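Uncharacterized protein Tfu_2867 (Thermobifida fusca, PDB 2QE6) binds S-adenosylmethionine and is probably a methyltransferase, although its methyl-accepting substrate is not known. Local coordinates at residues A[9-14]-A[116-121]; A[63-68]-A[162-167]; A[71-76]-A[99-104]. The protein carries 1 engineered substitution. All coordinates share one frame; numbering follows the deposited sequence.

Contact 1: residues A[9-14]-A[116-121]; sequences SVWPPP and VLTHGR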
ATOM      1  N   SER A   9      14.135  24.162  13.035  1.00 60.91           N
ATOM      2  CA  SER A   9      13.791  23.391  11.787  1.00 60.53           C
ATOM      3  C   SER A   9      12.283  23.307  11.562  1.00 59.35           C
ATOM      4  O   SER A   9      11.543  22.914  12.468  1.00 59.26           O
ATOM      5  CB  SER A   9      14.347  21.967  11.859  1.00 61.88           C
ATOM      6  OG  SER A   9      13.697  21.143  10.906  1.00 58.75           O
ATOM      7  N   VAL A  10      11.827  23.639  10.352  1.00 56.95           N
ATOM      8  CA  VAL A  10      10.381  23.695  10.081  1.00 52.79           C
ATOM      9  C   VAL A  10       9.811  22.383   9.473  1.00 51.08           C
ATOM     10  O   VAL A  10       8.622  22.121   9.661  1.00 52.39           O
ATOM     11  CB  VAL A  10       9.967  25.004   9.277  1.00 53.33           C
ATOM     12  CG1 VAL A  10      10.403  26.262  10.034  1.00 49.36           C
ATOM     13  CG2 VAL A  10      10.529  25.021   7.854  1.00 52.83           C
ATOM     14  N   TRP A  11      10.643  21.562   8.803  1.00 47.58           N
ATOM     15  CA  TRP A  11      10.190  20.284   8.190  1.00 45.90           C
ATOM     16  C   TRP A  11      11.309  19.256   7.972  1.00 44.19           C
ATOM     17  O   TRP A  11      12.369  19.616   7.516  1.00 47.48           O
ATOM     18  CB  TRP A  11       9.514  20.516   6.819  1.00 46.33           C
ATOM     19  CG  TRP A  11       8.767  19.269   6.409  1.00 42.70           C
ATOM     20  CD1 TRP A  11       9.228  18.233   5.636  1.00 41.98           C
ATOM     21  CD2 TRP A  11       7.477  18.893   6.867  1.00 42.05           C
ATOM     22  NE1 TRP A  11       8.283  17.230   5.576  1.00 39.66           N
ATOM     23  CE2 TRP A  11       7.196  17.604   6.328  1.00 46.13           C
ATOM     24  CE3 TRP A  11       6.534  19.503   7.707  1.00 41.67           C
ATOM     25  CZ2 TRP A  11       5.989  16.932   6.576  1.00 36.65           C
ATOM     26  CZ3 TRP A  11       5.327  18.836   7.947  1.00 46.36           C
ATOM     27  CH2 TRP A  11       5.076  17.561   7.393  1.00 44.75           C
ATOM     28  N   PRO A  12      11.079  17.960   8.272  1.00 41.09           N
ATOM     29  CA  PRO A  12       9.926  17.360   8.933  1.00 40.66           C
ATOM     30  C   PRO A  12       9.788  17.909  10.350  1.00 40.28           C
ATOM     31  O   PRO A  12      10.765  18.472  10.878  1.00 40.23           O
ATOM     32  CB  PRO A  12      10.246  15.864   8.954  1.00 38.72           C
ATOM     33  CG  PRO A  12      11.336  15.656   7.985  1.00 40.82           C
ATOM     34  CD  PRO A  12      12.077  16.949   7.890  1.00 43.20           C
ATOM     35  N   PRO A  13       8.584  17.792  10.951  1.00 43.27           N
ATOM     36  CA  PRO A  13       8.383  18.521  12.218  1.00 45.65           C
ATOM     37  C   PRO A  13       9.242  17.897  13.317  1.00 44.81           C
ATOM     38  O   PRO A  13       9.114  16.700  13.573  1.00 43.69           O
ATOM     39  CB  PRO A  13       6.875  18.361  12.514  1.00 45.79           C
ATOM     40  CG  PRO A  13       6.268  17.766  11.256  1.00 45.84           C
ATOM     41  CD  PRO A  13       7.375  17.053  10.541  1.00 44.12           C
ATOM     42  N   PRO A  14      10.116  18.701  13.951  1.00 44.48           N
ATOM     43  CA  PRO A  14      11.048  18.174  14.958  1.00 44.12           C
ATOM     44  C   PRO A  14      10.341  17.450  16.117  1.00 43.20           C
ATOM     45  O   PRO A  14      10.894  16.497  16.659  1.00 42.10           O
ATOM     46  CB  PRO A  14      11.773  19.422  15.463  1.00 45.59           C
ATOM     47  CG  PRO A  14      11.535  20.464  14.445  1.00 47.43           C
ATOM     48  CD  PRO A  14      10.243  20.160  13.785  1.00 44.71           C
ATOM     49  N   VAL A 116       1.980  11.538   8.107  1.00 35.17           N
ATOM     50  CA  VAL A 116       1.132  11.401   6.900  1.00 36.89           C
ATOM     51  C   VAL A 116      -0.036  12.385   7.000  1.00 37.37           C
ATOM     52  O   VAL A 116      -0.291  13.206   6.087  1.00 38.24           O
ATOM     53  CB  VAL A 116       0.648   9.912   6.711  1.00 34.48           C
ATOM     54  CG1 VAL A 116      -0.344   9.771   5.546  1.00 26.22           C
ATOM     55  CG2 VAL A 116       1.825   8.986   6.490  1.00 32.14           C
ATOM     56  N   LEU A 117      -0.701  12.377   8.148  1.00 41.09           N
ATOM     57  CA  LEU A 117      -1.761  13.371   8.394  1.00 39.47           C
ATOM     58  C   LEU A 117      -1.219  14.790   8.384  1.00 40.52           C
ATOM     59  O   LEU A 117      -1.836  15.696   7.813  1.00 39.40           O
ATOM     60  CB  LEU A 117      -2.480  13.108   9.715  1.00 39.50           C
ATOM     61  CG  LEU A 117      -3.602  14.071  10.133  1.00 43.82           C
ATOM     62  CD1 LEU A 117      -4.617  14.372   8.988  1.00 39.24           C
ATOM     63  CD2 LEU A 117      -4.304  13.556  11.409  1.00 41.21           C
ATOM     64  N   THR A 118      -0.069  15.008   9.018  1.00 39.30           N
ATOM     65  CA  THR A 118       0.460  16.351   9.087  1.00 40.21           C
ATOM     66  C   THR A 118       0.818  16.928   7.716  1.00 39.87           C
ATOM     67  O   THR A 118       0.553  18.095   7.450  1.00 36.22           O
ATOM     68  CB  THR A 118       1.659  16.446  10.048  1.00 40.17           C
ATOM     69  OG1 THR A 118       1.276  15.864  11.291  1.00 36.37           O
ATOM     70  CG2 THR A 118       2.042  17.911  10.281  1.00 30.78           C
ATOM     71  N   HIS A 119       1.423  16.123   6.855  1.00 39.58           N
ATOM     72  CA  HIS A 119       1.804  16.591   5.525  1.00 39.83           C
ATOM     73  C   HIS A 119       0.550  16.762   4.660  1.00 40.06           C
ATOM     74  O   HIS A 119       0.376  17.792   3.960  1.00 39.96           O
ATOM     75  CB  HIS A 119       2.789  15.596   4.862  1.00 40.91           C
ATOM     76  CG  HIS A 119       3.554  16.188   3.713  1.00 46.37           C
ATOM     77  ND1 HIS A 119       4.784  15.714   3.317  1.00 38.99           N
ATOM     78  CD2 HIS A 119       3.286  17.252   2.912  1.00 45.49           C
ATOM     79  CE1 HIS A 119       5.223  16.431   2.297  1.00 50.65           C
ATOM     80  NE2 HIS A 119       4.336  17.378   2.039  1.00 46.56           N
ATOM     81  N   GLY A 120      -0.326  15.767   4.756  1.00 36.23           N
ATOM     82  CA  GLY A 120      -1.470  15.602   3.868  1.00 39.84           C
ATOM     83  C   GLY A 120      -2.587  16.591   4.106  1.00 41.22           C
ATOM     84  O   GLY A 120      -3.224  17.032   3.145  1.00 39.98           O
ATOM     85  N   ARG A 121      -2.819  16.924   5.383  1.00 44.09           N
ATOM     86  CA  ARG A 121      -3.954  17.734   5.802  1.00 47.12           C
ATOM     87  C   ARG A 121      -3.841  19.030   5.043  1.00 50.44           C
ATOM     88  O   ARG A 121      -4.806  19.501   4.471  1.00 49.66           O
ATOM     89  CB  ARG A 121      -3.951  17.981   7.317  1.00 48.99           C
TER
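Trp11 carries most of this contact, directing the six-membered half of its indole at His119 and Thr118 on helix 114-124. With CG anti to the backbone N (chi1 -166°), the indole extends from the loop toward the helix. Its CZ2 approaches His119 ND1 to 3.7 Å, and CH2 lies 3.9 Å from His119 CB, on the stem of the imidazole. The six-membered ring and the imidazole have centroids 5.0 Å apart and planes at 64°, which defines a T-shaped (edge-to-face) pair, with the indole supplying the edge. At another part of the same rim, near the ring plane, CZ3 meets the methyl CG2 of Thr118 at 4.1 Å. Indole NE1 is hydrogen-bonded to Asp35 OD1, which limits rotation of the ring. An alanine at Trp11 would remove the edge presented to His119, and would probably leave the imidazole without its aromatic mate and Asp35 OD1 without the indole N-H. Pro12 follows through a cis peptide bond; it does not reach the helix, but it leans its CB on the indole from within the loop. Pro13 adds its CD 3.7 Å above the indole plane, offset toward the rim, and its CG stands 4.3 Å from Thr118 CG2. That methyl is thus touched by both Trp11 and Pro13, while Thr118 OG1 bonds back to Pro114 O in its own helix. Met115 touches Trp11, Pro12 and Pro13. No hydrogen bond joins the two segments, and only 153 Å² is buried, near the surface and about 11 Å from S-adenosylmethionine at the His119 side chain. Adhesion between the N-terminal loop and the helix therefore rests on aromatic and methyl contacts, with the directional polar bond supplied by Asp35 from outside.

Contact 2: residues A[63-68]-A[162-167]; sequences KVLVRG and MLVGML. With SAM (S-adenosylmethionine), chain F.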
ATOM      1  N   LYS A  63       5.018   2.164  -9.023  1.00 37.23           N
ATOM      2  CA  LYS A  63       4.555   2.018 -10.395  1.00 36.46           C
ATOM      3  C   LYS A  63       3.339   1.062 -10.503  1.00 36.69           C
ATOM      4  O   LYS A  63       2.438   1.326 -11.262  1.00 31.34           O
ATOM      5  CB  LYS A  63       5.689   1.528 -11.312  1.00 36.78           C
ATOM      6  CG  LYS A  63       6.828   2.535 -11.631  1.00 39.79           C
ATOM      7  CD  LYS A  63       7.916   1.772 -12.391  1.00 39.63           C
ATOM      8  CE  LYS A  63       8.959   2.609 -13.049  1.00 54.70           C
ATOM      9  NZ  LYS A  63      10.020   1.660 -13.575  1.00 56.85           N
ATOM     10  N   VAL A  64       3.301  -0.057  -9.769  1.00 32.05           N
ATOM     11  CA  VAL A  64       2.113  -0.916  -9.840  1.00 31.56           C
ATOM     12  C   VAL A  64       0.918  -0.283  -9.146  1.00 32.87           C
ATOM     13  O   VAL A  64      -0.221  -0.536  -9.530  1.00 33.67           O
ATOM     14  CB  VAL A  64       2.353  -2.365  -9.270  1.00 35.16           C
ATOM     15  CG1 VAL A  64       2.387  -2.377  -7.789  1.00 37.12           C
ATOM     16  CG2 VAL A  64       1.302  -3.317  -9.792  1.00 34.54           C
ATOM     17  N   LEU A  65       1.164   0.529  -8.123  1.00 34.61           N
ATOM     18  CA  LEU A  65       0.098   1.280  -7.475  1.00 36.59           C
ATOM     19  C   LEU A  65      -0.596   2.139  -8.524  1.00 35.71           C
ATOM     20  O   LEU A  65      -1.818   2.146  -8.625  1.00 36.71           O
ATOM     21  CB  LEU A  65       0.630   2.167  -6.342  1.00 36.30           C
ATOM     22  CG  LEU A  65      -0.343   3.077  -5.561  1.00 36.00           C
ATOM     23  CD1 LEU A  65       0.312   3.343  -4.212  1.00 33.95           C
ATOM     24  CD2 LEU A  65      -0.674   4.390  -6.304  1.00 35.23           C
ATOM     25  N   VAL A  66       0.197   2.851  -9.306  1.00 34.20           N
ATOM     26  CA  VAL A  66      -0.358   3.736 -10.344  1.00 30.60           C
ATOM     27  C   VAL A  66      -1.144   2.950 -11.411  1.00 31.34           C
ATOM     28  O   VAL A  66      -2.286   3.304 -11.761  1.00 34.08           O
ATOM     29  CB  VAL A  66       0.765   4.584 -11.008  1.00 32.83           C
ATOM     30  CG1 VAL A  66       0.236   5.288 -12.255  1.00 24.59           C
ATOM     31  CG2 VAL A  66       1.351   5.628 -10.019  1.00 32.96           C
ATOM     32  N   ARG A  67      -0.529   1.902 -11.953  1.00 33.51           N
ATOM     33  CA  ARG A  67      -1.196   1.048 -12.932  1.00 32.33           C
ATOM     34  C   ARG A  67      -2.488   0.425 -12.385  1.00 31.17           C
ATOM     35  O   ARG A  67      -3.474   0.311 -13.110  1.00 31.96           O
ATOM     36  CB  ARG A  67      -0.254  -0.053 -13.467  1.00 33.35           C
ATOM     37  CG  ARG A  67       0.991   0.462 -14.176  1.00 27.27           C
ATOM     38  CD  ARG A  67       1.659  -0.580 -15.071  1.00 32.63           C
ATOM     39  NE  ARG A  67       1.959  -1.811 -14.348  1.00 28.85           N
ATOM     40  CZ  ARG A  67       2.990  -1.960 -13.517  1.00 36.47           C
ATOM     41  NH1 ARG A  67       3.835  -0.955 -13.286  1.00 35.42           N
ATOM     42  NH2 ARG A  67       3.178  -3.119 -12.890  1.00 32.01           N
ATOM     43  N   GLY A  68      -2.472  -0.003 -11.126  1.00 34.67           N
ATOM     44  CA  GLY A  68      -3.641  -0.627 -10.525  1.00 34.89           C
ATOM     45  C   GLY A  68      -4.755   0.371 -10.247  1.00 35.57           C
ATOM     46  O   GLY A  68      -5.908   0.115 -10.506  1.00 32.27           O
HETATM   47  N   MSE A 162      -7.432  -0.938  -0.531  1.00 36.44           N
HETATM   48  CA  MSE A 162      -6.040  -1.151  -0.937  1.00 34.76           C
HETATM   49  C   MSE A 162      -5.220  -1.427   0.292  1.00 35.78           C
HETATM   50  O   MSE A 162      -5.360  -0.747   1.298  1.00 33.96           O
HETATM   51  CB  MSE A 162      -5.495   0.094  -1.621  1.00 35.75           C
HETATM   52  CG  MSE A 162      -6.218   0.466  -2.887  1.00 34.17           C
HETATM   53 SE   MSE A 162      -5.785   2.252  -3.500  0.75 37.91          SE
HETATM   54  CE  MSE A 162      -3.836   2.248  -3.668  1.00 30.99           C
ATOM     55  N   LEU A 163      -4.444  -2.508   0.249  1.00 36.60           N
ATOM     56  CA  LEU A 163      -3.404  -2.764   1.215  1.00 35.41           C
ATOM     57  C   LEU A 163      -2.085  -2.907   0.435  1.00 37.93           C
ATOM     58  O   LEU A 163      -1.366  -3.901   0.540  1.00 38.80           O
ATOM     59  CB  LEU A 163      -3.714  -4.017   2.042  1.00 37.06           C
ATOM     60  CG  LEU A 163      -4.860  -3.840   3.057  1.00 40.93           C
ATOM     61  CD1 LEU A 163      -6.062  -4.553   2.631  1.00 40.62           C
ATOM     62  CD2 LEU A 163      -4.425  -4.330   4.430  1.00 50.70           C
ATOM     63  N   VAL A 164      -1.815  -1.900  -0.383  1.00 36.14           N
ATOM     64  CA  VAL A 164      -0.654  -1.844  -1.231  1.00 36.17           C
ATOM     65  C   VAL A 164       0.561  -1.529  -0.313  1.00 38.62           C
ATOM     66  O   VAL A 164       0.499  -0.614   0.505  1.00 41.48           O
ATOM     67  CB  VAL A 164      -0.869  -0.797  -2.394  1.00 32.43           C
ATOM     68  CG1 VAL A 164       0.420  -0.598  -3.226  1.00 37.57           C
ATOM     69  CG2 VAL A 164      -2.011  -1.262  -3.321  1.00 28.08           C
ATOM     70  N   GLY A 165       1.607  -2.353  -0.403  1.00 38.91           N
ATOM     71  CA  GLY A 165       2.781  -2.232   0.442  1.00 40.08           C
ATOM     72  C   GLY A 165       2.543  -2.387   1.922  1.00 42.36           C
ATOM     73  O   GLY A 165       3.334  -1.865   2.743  1.00 42.23           O
HETATM   74  N   MSE A 166       1.464  -3.098   2.270  1.00 42.18           N
HETATM   75  CA  MSE A 166       0.882  -3.090   3.642  1.00 42.13           C
HETATM   76  C   MSE A 166       0.727  -4.549   4.143  1.00 43.03           C
HETATM   77  O   MSE A 166       0.848  -4.830   5.357  1.00 37.43           O
HETATM   78  CB  MSE A 166      -0.463  -2.263   3.555  1.00 43.42           C
HETATM   79  CG  MSE A 166      -1.356  -1.779   4.794  1.00 46.70           C
HETATM   80 SE   MSE A 166      -0.330  -1.419   6.344  0.75 59.72          SE
HETATM   81  CE  MSE A 166      -1.067  -2.840   7.438  1.00 49.59           C
ATOM     82  N   LEU A 167       0.506  -5.513   3.248  1.00 42.57           N
ATOM     83  CA  LEU A 167       0.167  -6.874   3.726  1.00 38.01           C
ATOM     84  C   LEU A 167       1.267  -7.472   4.594  1.00 38.92           C
ATOM     85  O   LEU A 167       0.987  -8.208   5.535  1.00 36.88           O
ATOM     86  CB  LEU A 167      -0.152  -7.845   2.559  1.00 38.20           C
ATOM     87  CG  LEU A 167      -0.598  -9.310   2.845  1.00 39.59           C
ATOM     88  CD1 LEU A 167      -1.827  -9.343   3.738  1.00 39.54           C
ATOM     89  CD2 LEU A 167      -0.877 -10.168   1.554  1.00 35.15           C
TER
HETATM   90  N   SAM F 400       0.879   1.983   0.603  1.00 28.40           N
HETATM   91  CA  SAM F 400       2.119   2.772   0.233  1.00 30.21           C
HETATM   92  C   SAM F 400       2.762   2.151  -0.987  1.00 31.01           C
HETATM   93  O   SAM F 400       3.438   2.836  -1.746  1.00 31.59           O
HETATM   94  OXT SAM F 400       2.632   0.940  -1.210  1.00 28.67           O
HETATM   95  CB  SAM F 400       3.217   2.860   1.310  1.00 27.39           C
HETATM   96  CG  SAM F 400       3.881   1.532   1.708  1.00 28.67           C
HETATM   97  SD  SAM F 400       5.030   1.610   3.122  1.00 14.44           S
HETATM   98  CE  SAM F 400       4.854   3.386   3.420  1.00 42.41           C
HETATM   99  C5' SAM F 400       3.853   1.023   4.359  1.00 31.89           C
HETATM  100  C4' SAM F 400       2.874   1.988   5.041  1.00 30.30           C
HETATM  101  O4' SAM F 400       1.916   1.237   5.793  1.00 27.71           O
HETATM  102  C3' SAM F 400       3.533   2.944   6.049  1.00 32.41           C
HETATM  103  O3' SAM F 400       3.173   4.290   5.792  1.00 30.91           O
HETATM  104  C2' SAM F 400       3.079   2.494   7.429  1.00 33.81           C
HETATM  105  O2' SAM F 400       3.073   3.522   8.427  1.00 31.21           O
HETATM  106  C1' SAM F 400       1.732   1.880   7.063  1.00 29.72           C
HETATM  107  N9  SAM F 400       1.323   0.909   8.079  1.00 29.41           N
HETATM  108  C8  SAM F 400       1.936  -0.284   8.456  1.00 33.38           C
HETATM  109  N7  SAM F 400       1.190  -0.861   9.435  1.00 31.49           N
HETATM  110  C5  SAM F 400       0.108  -0.052   9.664  1.00 32.06           C
HETATM  111  C6  SAM F 400      -0.981  -0.178  10.540  1.00 23.54           C
HETATM  112  N6  SAM F 400      -1.048  -1.250  11.377  1.00 27.93           N
HETATM  113  N1  SAM F 400      -1.933   0.826  10.523  1.00 31.12           N
HETATM  114  C2  SAM F 400      -1.839   1.939   9.662  1.00 26.56           C
HETATM  115  N3  SAM F 400      -0.753   2.066   8.801  1.00 27.77           N
HETATM  116  C4  SAM F 400       0.186   1.065   8.812  1.00 34.31           C
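Val164 serves helix and cofactor at once: its CG1 touches Leu65 CD1 at 4.1 Å and also lies 3.4 Å from OXT of S-adenosylmethionine, while its carbonyl O accepts a 2.6 Å hydrogen bond from the ligand's amino N. CG1 is anti to the backbone N (chi1 174°), which points this methyl at the helix and the carboxylate end of the ligand. Leu65 crosses Val164 at about a right angle, and its CD1 comes within 4.0 Å of the ligand's other carboxylate oxygen, O. A second apolar touch brings CE of Met162, modelled as selenomethionine, to 4.1 Å from Leu65 CG; the bend at chi3 (56°) turns that terminal methyl toward the leucine branch point. No hydrogen bond spans the two segments, so helix and strand end meet through buried hydrocarbon alone. The next two residues also line the cofactor pocket. Gly165 has positive phi, and a CB there would collide with OXT; Met166 then sets its SE 3.3 Å from C8 of the adenine. A loop of this kind, following a parallel strand and holding the cofactor's amino acid moiety, agrees with a Rossmann-like methyltransferase fold. Strand 160-163 is flanked in the sheet by strands 80-84 and 191-197: backbone hydrogen bonds tie Met162 to Leu82 and Leu84, and Leu163 to Phe193. Helix 54-75 lies against this part of the sheet, its Val69 touching Met162 and its Asn61 touching Val164, while Thr94 of helix 94-101 meets both Leu65 and Met162.

Contact 3: residues A[71-76]-A[99-104]; sequences FLAGEA and QSVNPD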
ATOM      1  N   PHE A  71      -6.331   1.207 -13.499  1.00 35.03           N
ATOM      2  CA  PHE A  71      -7.248   0.130 -13.900  1.00 34.56           C
ATOM      3  C   PHE A  71      -8.587   0.259 -13.156  1.00 34.26           C
ATOM      4  O   PHE A  71      -9.669   0.223 -13.754  1.00 36.70           O
ATOM      5  CB  PHE A  71      -6.621  -1.257 -13.643  1.00 35.33           C
ATOM      6  CG  PHE A  71      -7.621  -2.378 -13.583  1.00 31.54           C
ATOM      7  CD1 PHE A  71      -8.150  -2.918 -14.732  1.00 34.46           C
ATOM      8  CD2 PHE A  71      -7.993  -2.929 -12.363  1.00 39.76           C
ATOM      9  CE1 PHE A  71      -9.091  -3.966 -14.675  1.00 34.90           C
ATOM     10  CE2 PHE A  71      -8.944  -3.951 -12.301  1.00 35.75           C
ATOM     11  CZ  PHE A  71      -9.480  -4.470 -13.452  1.00 37.98           C
ATOM     12  N   LEU A  72      -8.504   0.449 -11.853  1.00 35.23           N
ATOM     13  CA  LEU A  72      -9.689   0.485 -10.997  1.00 34.75           C
ATOM     14  C   LEU A  72     -10.587   1.665 -11.283  1.00 34.65           C
ATOM     15  O   LEU A  72     -11.806   1.506 -11.392  1.00 34.07           O
ATOM     16  CB  LEU A  72      -9.266   0.509  -9.533  1.00 33.87           C
ATOM     17  CG  LEU A  72      -8.716  -0.788  -8.971  1.00 37.62           C
ATOM     18  CD1 LEU A  72      -8.047  -0.540  -7.631  1.00 31.04           C
ATOM     19  CD2 LEU A  72      -9.787  -1.908  -8.906  1.00 33.43           C
ATOM     20  N   ALA A  73      -9.986   2.855 -11.414  1.00 33.44           N
ATOM     21  CA  ALA A  73     -10.763   4.106 -11.528  1.00 33.89           C
ATOM     22  C   ALA A  73     -11.291   4.346 -12.949  1.00 34.47           C
ATOM     23  O   ALA A  73     -12.286   5.062 -13.150  1.00 37.61           O
ATOM     24  CB  ALA A  73      -9.909   5.293 -11.043  1.00 32.54           C
ATOM     25  N   GLY A  74     -10.607   3.767 -13.932  1.00 36.02           N
ATOM     26  CA  GLY A  74     -10.976   3.900 -15.325  1.00 36.69           C
ATOM     27  C   GLY A  74     -11.805   2.725 -15.784  1.00 38.61           C
ATOM     28  O   GLY A  74     -13.028   2.765 -15.754  1.00 42.86           O
ATOM     29  N   GLU A  75     -11.110   1.675 -16.183  1.00 38.63           N
ATOM     30  CA  GLU A  75     -11.689   0.460 -16.717  1.00 40.06           C
ATOM     31  C   GLU A  75     -12.703  -0.227 -15.790  1.00 36.09           C
ATOM     32  O   GLU A  75     -13.803  -0.561 -16.229  1.00 32.61           O
ATOM     33  CB  GLU A  75     -10.548  -0.496 -17.048  1.00 39.19           C
ATOM     34  CG  GLU A  75     -10.925  -1.682 -17.910  1.00 49.54           C
ATOM     35  CD  GLU A  75      -9.695  -2.482 -18.342  1.00 50.97           C
ATOM     36  OE1 GLU A  75      -8.589  -1.872 -18.486  1.00 59.39           O
ATOM     37  OE2 GLU A  75      -9.842  -3.723 -18.504  1.00 66.94           O
ATOM     38  N   ALA A  76     -12.342  -0.468 -14.531  1.00 33.67           N
ATOM     39  CA  ALA A  76     -13.273  -1.081 -13.573  1.00 33.35           C
ATOM     40  C   ALA A  76     -14.384  -0.129 -13.094  1.00 35.70           C
ATOM     41  O   ALA A  76     -15.359  -0.558 -12.472  1.00 38.12           O
ATOM     42  CB  ALA A  76     -12.505  -1.664 -12.377  1.00 32.66           C
ATOM     43  N   GLN A  99      -8.187  10.558 -10.005  1.00 33.30           N
ATOM     44  CA  GLN A  99      -8.862  11.729 -10.597  1.00 35.80           C
ATOM     45  C   GLN A  99      -8.456  12.004 -12.045  1.00 35.62           C
ATOM     46  O   GLN A  99      -9.228  12.627 -12.792  1.00 36.68           O
ATOM     47  CB  GLN A  99      -8.640  12.977  -9.746  1.00 36.68           C
ATOM     48  CG  GLN A  99      -9.238  12.893  -8.312  1.00 33.89           C
ATOM     49  CD  GLN A  99      -9.064  14.176  -7.569  1.00 39.78           C
ATOM     50  OE1 GLN A  99      -8.939  15.234  -8.189  1.00 41.17           O
ATOM     51  NE2 GLN A  99      -9.069  14.122  -6.257  1.00 24.10           N
ATOM     52  N   SER A 100      -7.271  11.539 -12.454  1.00 34.97           N
ATOM     53  CA  SER A 100      -6.825  11.665 -13.861  1.00 36.40           C
ATOM     54  C   SER A 100      -7.698  10.873 -14.826  1.00 35.58           C
ATOM     55  O   SER A 100      -7.880  11.296 -15.958  1.00 32.66           O
ATOM     56  CB  SER A 100      -5.344  11.242 -14.043  1.00 38.18           C
ATOM     57  OG  SER A 100      -5.159   9.834 -13.951  1.00 33.58           O
ATOM     58  N   VAL A 101      -8.232   9.732 -14.383  1.00 38.60           N
ATOM     59  CA  VAL A 101      -9.117   8.921 -15.223  1.00 42.60           C
ATOM     60  C   VAL A 101     -10.600   9.113 -14.880  1.00 44.48           C
ATOM     61  O   VAL A 101     -11.456   8.799 -15.690  1.00 46.65           O
ATOM     62  CB  VAL A 101      -8.755   7.399 -15.191  1.00 41.75           C
ATOM     63  CG1 VAL A 101      -7.347   7.182 -15.697  1.00 42.42           C
ATOM     64  CG2 VAL A 101      -8.894   6.810 -13.826  1.00 48.56           C
ATOM     65  N   ASN A 102     -10.901   9.623 -13.689  1.00 43.86           N
ATOM     66  CA  ASN A 102     -12.276   9.656 -13.173  1.00 42.27           C
ATOM     67  C   ASN A 102     -12.392  10.838 -12.232  1.00 41.70           C
ATOM     68  O   ASN A 102     -12.128  10.708 -11.031  1.00 39.15           O
ATOM     69  CB  ASN A 102     -12.556   8.335 -12.437  1.00 39.74           C
ATOM     70  CG  ASN A 102     -13.966   8.235 -11.843  1.00 37.75           C
ATOM     71  OD1 ASN A 102     -14.771   9.176 -11.884  1.00 39.22           O
ATOM     72  ND2 ASN A 102     -14.261   7.046 -11.281  1.00 44.68           N
ATOM     73  N   PRO A 103     -12.749  12.015 -12.779  1.00 42.32           N
ATOM     74  CA  PRO A 103     -12.729  13.269 -11.992  1.00 43.06           C
ATOM     75  C   PRO A 103     -13.542  13.236 -10.684  1.00 44.39           C
ATOM     76  O   PRO A 103     -13.221  13.991  -9.760  1.00 45.54           O
ATOM     77  CB  PRO A 103     -13.320  14.311 -12.961  1.00 41.44           C
ATOM     78  CG  PRO A 103     -13.115  13.738 -14.319  1.00 38.40           C
ATOM     79  CD  PRO A 103     -13.202  12.244 -14.170  1.00 43.46           C
ATOM     80  N   ASP A 104     -14.566  12.378 -10.622  1.00 44.32           N
ATOM     81  CA  ASP A 104     -15.426  12.222  -9.431  1.00 43.88           C
ATOM     82  C   ASP A 104     -14.915  11.274  -8.349  1.00 39.75           C
ATOM     83  O   ASP A 104     -15.582  11.113  -7.330  1.00 38.18           O
ATOM     84  CB  ASP A 104     -16.782  11.662  -9.844  1.00 44.95           C
ATOM     85  CG  ASP A 104     -17.477  12.534 -10.832  1.00 49.92           C
ATOM     86  OD1 ASP A 104     -17.218  13.764 -10.799  1.00 51.72           O
ATOM     87  OD2 ASP A 104     -18.270  11.970 -11.627  1.00 59.61           O
TER
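Val101 presses its CG2 onto Ala73 CB at 3.3 Å, tighter than usual van der Waals contact, and the same methyl lies 3.5 Å from Gly74 N. With CG1 anti to the carbonyl carbon (chi1 -60°), CG2 falls between the backbone N and the carbonyl carbon, the crowded position, where it faces helix 54-75. The backbones come close here, the CA atoms of Gly74 and Val101 being 5.4 Å apart; a CB on Gly74 would fall only 3.6 Å from Val101 CB. Asn102, the first residue to leave helical geometry after helix 94-101, brings its CB to 3.4 Å from Ala73 O. Its ND2 also reaches that carbonyl, but the bond is weak: 3.4 Å, with an angle of 133° at the hydrogen. The stronger partner of ND2 is Ser79 OG, just ahead of strand 80-84, whose Phe81 touches Ala73. On the first helix a pi-type turn is closed by Ala76 N to Phe71 O at 2.9 Å. Across the contact, cohesion comes from close-fitting small residues, and the amide of Asn102 ties the helix end mainly to Ser79, on the way into strand 80-84, adding little direct polar grip on Ala73.

In the fold
The first partners of contacts 1, 2 and 3 come in that order along the chain; the second partners follow for contacts 3, 1 and 2. Contact 3 is therefore enclosed in sequence by both others, whereas the segments of contacts 1 and 2 alternate without touching. Contact 1, joining the N-terminal loop to helix 114-124, is centred 24 Å from contact 2 and 29 Å from contact 3. Helix 54-75 runs from contact 2, where it meets the end of strand 160-163 beside S-adenosylmethionine, to contact 3, 15 Å away between centres, where it meets helix 94-101 away from the annotated sites. The strand order 3-2-1-4-5-7-6 is consistent with a class I methyltransferase.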